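PDB 5M2S: Doc8: Type I dockerin repeat domain from family 9 glycoside hydrolase WP_009982745[Ruminococcus flavefaciens], which probably anchors a family 9 glycoside hydrolase to the cellulosome of Ruminococcus flavefaciens by binding a cohesin module through its calcium-loaded dockerin fold. Local coordinates for residues Val37-Leu49 against Ile82-Leu94. Numbering follows the deposited sequence.
Sequences VDISDAVIIMQSL and ITNADALAIQKYL. With CA (calcium ion), chain G; CA (calcium ion), chain F.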
loop_
_atom_site.group_PDB
_atom_site.type_symbol
_atom_site.label_atom_id
_atom_site.label_comp_id
_atom_site.label_asym_id
_atom_site.label_seq_id
_atom_site.Cartn_x
_atom_site.Cartn_y
_atom_site.Cartn_z
ATOM N N VAL B 37 8.059 7.130 10.246
ATOM C CA VAL B 37 7.243 5.907 10.358
ATOM C C VAL B 37 6.462 5.758 9.050
ATOM O O VAL B 37 5.635 6.616 8.682
ATOM C CB VAL B 37 6.314 5.926 11.579
ATOM C CG1 VAL B 37 5.486 4.647 11.661
ATOM C CG2 VAL B 37 7.181 6.051 12.829
ATOM N N ASP B 38 6.795 4.708 8.318
ATOM C CA ASP B 38 6.107 4.409 7.069
ATOM C C ASP B 38 6.082 2.894 6.842
ATOM O O ASP B 38 6.494 2.101 7.707
ATOM C CB ASP B 38 6.711 5.201 5.898
ATOM C CG ASP B 38 8.117 4.776 5.536
ATOM O OD1 ASP B 38 8.560 3.660 5.909
ATOM O OD2 ASP B 38 8.787 5.557 4.790
ATOM N N ILE B 39 5.574 2.485 5.693
ATOM C CA ILE B 39 5.293 1.073 5.488
ATOM C C ILE B 39 6.571 0.255 5.456
ATOM O O ILE B 39 6.516 -0.957 5.675
ATOM C CB ILE B 39 4.380 0.848 4.258
ATOM C CG1 ILE B 39 3.820 -0.568 4.201
ATOM C CG2 ILE B 39 5.087 1.198 2.958
ATOM C CD1 ILE B 39 2.727 -0.856 5.199
ATOM N N SER B 40 7.729 0.887 5.202
ATOM C CA SER B 40 9.012 0.140 5.254
ATOM C C SER B 40 9.305 -0.409 6.658
ATOM O O SER B 40 10.030 -1.412 6.849
ATOM C CB SER B 40 10.232 0.966 4.775
ATOM O OG SER B 40 10.356 1.002 3.343
ATOM N N ASP B 41 8.752 0.263 7.657
ATOM C CA ASP B 41 8.879 -0.232 9.028
ATOM C C ASP B 41 8.113 -1.530 9.213
ATOM O O ASP B 41 8.603 -2.415 9.894
ATOM C CB ASP B 41 8.442 0.865 10.005
ATOM C CG ASP B 41 9.376 2.062 9.977
ATOM O OD1 ASP B 41 10.592 1.857 10.244
ATOM O OD2 ASP B 41 8.933 3.197 9.698
ATOM N N ALA B 42 6.944 -1.683 8.582
ATOM C CA ALA B 42 6.255 -2.957 8.616
ATOM C C ALA B 42 7.024 -4.030 7.848
ATOM O O ALA B 42 7.137 -5.178 8.302
ATOM C CB ALA B 42 4.813 -2.814 8.085
ATOM N N VAL B 43 7.614 -3.645 6.707
ATOM C CA VAL B 43 8.447 -4.566 5.944
ATOM C C VAL B 43 9.600 -5.125 6.795
ATOM O O VAL B 43 9.821 -6.339 6.834
ATOM C CB VAL B 43 9.024 -3.874 4.681
ATOM C CG1 VAL B 43 10.051 -4.754 3.996
ATOM C CG2 VAL B 43 7.899 -3.507 3.703
ATOM N N ILE B 44 10.370 -4.259 7.443
ATOM C CA ILE B 44 11.534 -4.774 8.158
ATOM C C ILE B 44 11.145 -5.755 9.298
ATOM O O ILE B 44 11.846 -6.749 9.542
ATOM C CB ILE B 44 12.498 -3.664 8.610
ATOM C CG1 ILE B 44 13.882 -4.266 8.872
ATOM C CG2 ILE B 44 11.983 -2.891 9.812
ATOM C CD1 ILE B 44 14.896 -3.182 9.144
ATOM N N ILE B 45 10.047 -5.475 9.983
ATOM C CA ILE B 45 9.550 -6.384 10.977
ATOM C C ILE B 45 9.213 -7.740 10.333
ATOM O O ILE B 45 9.622 -8.785 10.834
ATOM C CB ILE B 45 8.312 -5.782 11.702
ATOM C CG1 ILE B 45 8.735 -4.641 12.660
ATOM C CG2 ILE B 45 7.538 -6.856 12.498
ATOM C CD1 ILE B 45 7.561 -3.792 13.152
ATOM N N MET B 46 8.493 -7.729 9.202
ATOM C CA MET B 46 8.111 -8.993 8.567
ATOM C C MET B 46 9.338 -9.756 8.098
ATOM O O MET B 46 9.388 -10.978 8.209
ATOM C CB MET B 46 7.167 -8.784 7.390
ATOM C CG MET B 46 5.813 -8.238 7.769
ATOM S SD MET B 46 4.979 -9.150 9.086
ATOM C CE MET B 46 4.890 -10.780 8.303
ATOM N N GLN B 47 10.338 -9.038 7.609
ATOM C CA GLN B 47 11.553 -9.683 7.133
ATOM C C GLN B 47 12.319 -10.304 8.278
ATOM O O GLN B 47 12.811 -11.454 8.150
ATOM C CB GLN B 47 12.430 -8.679 6.409
ATOM C CG GLN B 47 11.849 -8.200 5.097
ATOM C CD GLN B 47 12.783 -7.238 4.421
ATOM O OE1 GLN B 47 13.363 -6.393 5.078
ATOM N NE2 GLN B 47 12.946 -7.374 3.106
ATOM N N SER B 48 12.408 -9.588 9.397
ATOM C CA SER B 48 13.102 -10.134 10.571
ATOM C C SER B 48 12.453 -11.426 11.040
ATOM O O SER B 48 13.156 -12.373 11.424
ATOM C CB SER B 48 13.142 -9.135 11.722
ATOM O OG SER B 48 13.710 -9.726 12.889
ATOM N N LEU B 49 11.119 -11.472 11.020
ATOM C CA LEU B 49 10.389 -12.655 11.454
ATOM C C LEU B 49 10.486 -13.816 10.444
ATOM O O LEU B 49 10.593 -14.987 10.841
ATOM C CB LEU B 49 8.930 -12.278 11.692
ATOM C CG LEU B 49 8.718 -11.338 12.897
ATOM C CD1 LEU B 49 7.303 -10.799 12.912
ATOM C CD2 LEU B 49 9.046 -12.034 14.197
ATOM N N ILE B 82 8.953 -8.287 19.251
ATOM C CA ILE B 82 8.497 -8.127 17.886
ATOM C C ILE B 82 7.736 -9.347 17.416
ATOM O O ILE B 82 8.254 -10.493 17.434
ATOM C CB ILE B 82 9.665 -7.802 16.946
ATOM C CG1 ILE B 82 10.301 -6.458 17.325
ATOM C CG2 ILE B 82 9.186 -7.812 15.497
ATOM C CD1 ILE B 82 9.404 -5.237 17.147
ATOM N N THR B 83 6.482 -9.116 17.032
ATOM C CA THR B 83 5.668 -10.149 16.415
ATOM C C THR B 83 4.961 -9.573 15.189
ATOM O O THR B 83 5.028 -8.374 14.940
ATOM C CB THR B 83 4.590 -10.707 17.366
ATOM O OG1 THR B 83 3.502 -9.778 17.514
ATOM C CG2 THR B 83 5.163 -11.031 18.718
ATOM N N ASN B 84 4.243 -10.435 14.462
ATOM C CA ASN B 84 3.489 -9.990 13.278
ATOM C C ASN B 84 2.558 -8.819 13.609
ATOM O O ASN B 84 2.371 -7.899 12.801
ATOM C CB ASN B 84 2.660 -11.135 12.678
ATOM C CG ASN B 84 3.490 -12.145 11.902
ATOM O OD1 ASN B 84 4.625 -11.872 11.476
ATOM N ND2 ASN B 84 2.918 -13.341 11.694
ATOM N N ALA B 85 1.963 -8.849 14.803
ATOM C CA ALA B 85 1.016 -7.828 15.205
ATOM C C ALA B 85 1.617 -6.442 15.298
ATOM O O ALA B 85 0.897 -5.445 15.187
ATOM C CB ALA B 85 0.372 -8.206 16.529
ATOM N N ASP B 86 2.932 -6.345 15.499
ATOM C CA ASP B 86 3.608 -5.027 15.473
ATOM C C ASP B 86 3.564 -4.387 14.070
ATOM O O ASP B 86 3.310 -3.178 13.921
ATOM C CB ASP B 86 5.037 -5.168 15.986
ATOM C CG ASP B 86 5.083 -5.526 17.470
ATOM O OD1 ASP B 86 4.558 -4.747 18.299
ATOM O OD2 ASP B 86 5.582 -6.614 17.812
ATOM N N ALA B 87 3.797 -5.214 13.055
ATOM C CA ALA B 87 3.686 -4.773 11.658
ATOM C C ALA B 87 2.269 -4.355 11.342
ATOM O O ALA B 87 2.049 -3.298 10.754
ATOM C CB ALA B 87 4.139 -5.867 10.713
ATOM N N LEU B 88 1.289 -5.160 11.754
ATOM C CA LEU B 88 -0.119 -4.808 11.525
ATOM C C LEU B 88 -0.488 -3.517 12.190
ATOM O O LEU B 88 -1.255 -2.732 11.619
ATOM C CB LEU B 88 -1.047 -5.912 12.024
ATOM C CG LEU B 88 -0.886 -7.262 11.320
ATOM C CD1 LEU B 88 -1.742 -8.344 11.964
ATOM C CD2 LEU B 88 -1.258 -7.114 9.875
ATOM N N ALA B 89 0.023 -3.275 13.408
ATOM C CA ALA B 89 -0.262 -2.020 14.097
ATOM C C ALA B 89 0.263 -0.802 13.321
ATOM O O ALA B 89 -0.402 0.254 13.240
ATOM C CB ALA B 89 0.336 -2.043 15.499
ATOM N N ILE B 90 1.459 -0.932 12.766
ATOM C CA ILE B 90 2.026 0.135 11.938
ATOM C C ILE B 90 1.097 0.384 10.742
ATOM O O ILE B 90 0.791 1.543 10.417
ATOM C CB ILE B 90 3.478 -0.200 11.519
ATOM C CG1 ILE B 90 4.381 -0.200 12.761
ATOM C CG2 ILE B 90 3.989 0.762 10.444
ATOM C CD1 ILE B 90 5.763 -0.737 12.495
ATOM N N GLN B 91 0.649 -0.686 10.077
ATOM C CA GLN B 91 -0.319 -0.542 8.981
ATOM C C GLN B 91 -1.592 0.171 9.430
ATOM O O GLN B 91 -2.083 1.052 8.723
ATOM C CB GLN B 91 -0.677 -1.882 8.360
ATOM C CG GLN B 91 0.465 -2.495 7.598
ATOM C CD GLN B 91 0.087 -3.866 7.088
ATOM O OE1 GLN B 91 0.385 -4.885 7.736
ATOM N NE2 GLN B 91 -0.630 -3.910 5.978
ATOM N N LYS B 92 -2.112 -0.182 10.602
ATOM C CA LYS B 92 -3.333 0.467 11.093
ATOM C C LYS B 92 -3.115 1.964 11.299
ATOM O O LYS B 92 -3.955 2.821 10.955
ATOM C CB LYS B 92 -3.802 -0.177 12.387
ATOM C CG LYS B 92 -4.340 -1.603 12.285
ATOM C CD LYS B 92 -4.731 -2.090 13.671
ATOM C CE LYS B 92 -5.185 -3.538 13.653
ATOM N NZ LYS B 92 -5.822 -3.898 14.955
ATOM N N TYR B 93 -1.987 2.291 11.916
ATOM C CA TYR B 93 -1.626 3.693 12.149
ATOM C C TYR B 93 -1.551 4.475 10.838
ATOM O O TYR B 93 -2.132 5.575 10.683
ATOM C CB TYR B 93 -0.284 3.751 12.889
ATOM C CG TYR B 93 0.222 5.135 12.984
ATOM C CD1 TYR B 93 -0.416 6.058 13.810
ATOM C CD2 TYR B 93 1.291 5.555 12.216
ATOM C CE1 TYR B 93 0.011 7.368 13.863
ATOM C CE2 TYR B 93 1.739 6.869 12.269
ATOM C CZ TYR B 93 1.098 7.761 13.089
ATOM O OH TYR B 93 1.561 9.061 13.127
ATOM N N LEU B 94 -0.879 3.892 9.857
ATOM C CA LEU B 94 -0.731 4.552 8.544
ATOM C C LEU B 94 -2.067 4.799 7.849
ATOM O O LEU B 94 -2.223 5.801 7.114
ATOM C CB LEU B 94 0.231 3.762 7.656
ATOM C CG LEU B 94 1.674 3.766 8.136
ATOM C CD1 LEU B 94 2.454 2.728 7.371
ATOM C CD2 LEU B 94 2.372 5.101 8.014
HETATM CA CA CA G . 11.195 4.151 9.631
HETATM CA CA CA F . 5.014 -6.341 20.206
HETATM O O HOH W 1 10.870 4.022 7.270
HETATM O O HOH W 2 3.222 -7.780 19.446
#
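The Y93 ring meets V37 obliquely, CG1 of V37 coming to 4.3 Å from CD2 of Y93. At the other end the amide of N84 turns its OD1 to the methyls of M46 and L49, though N84 has two conformers and this touch is tentative. D41 and D86 touch the opposite helix through CB, at I90 CD1 and I45 CD1, while each carboxylate turns away and clasps its own calcium with both oxygens. D30, N32, D34, the I36 carbonyl and a water complete the D41 site; D74, N80, the N76 and G81 carbonyls and a water that of D86. Each carboxylate also serves a capping box: the anti lone pair of OD2 takes the N-H of the N-cap residue, D38 (164°) or T83 (166°). In return D38 OD1 accepts S40 N from above its plane, and T83 OG1 accepts A85 N weakly.

Between these ends the helices run antiparallel at 169°, and A42 and A87 let them close in, CA to CA 4.4 Å. Beside that pair I45 and I90 meet tip to tip, CD1 to CD1 at 3.6 Å, an extended chi2 carrying each CD1 across. I45 CG2 touches I82 CG2 at 3.6 Å, crosswise. M46, bent at chi2 and chi3, lays SD 3.8 Å from A87 CB. L94 packs on the backbone leading into the first helix, CD1 3.6 Å from I39 N and CD2 near V37 O. I39 CD1 rests on CG of Q91, whose amide is hydrogen-bonded to a basic and a polar side chain of another protein chain.

Paired calcium-loop-plus-helix units characterise type I dockerins. Apolar side chains, and methyls against backbone, join the helices; S40, Q47 and Q91 bond to the other protein, consistent with cohesin binding.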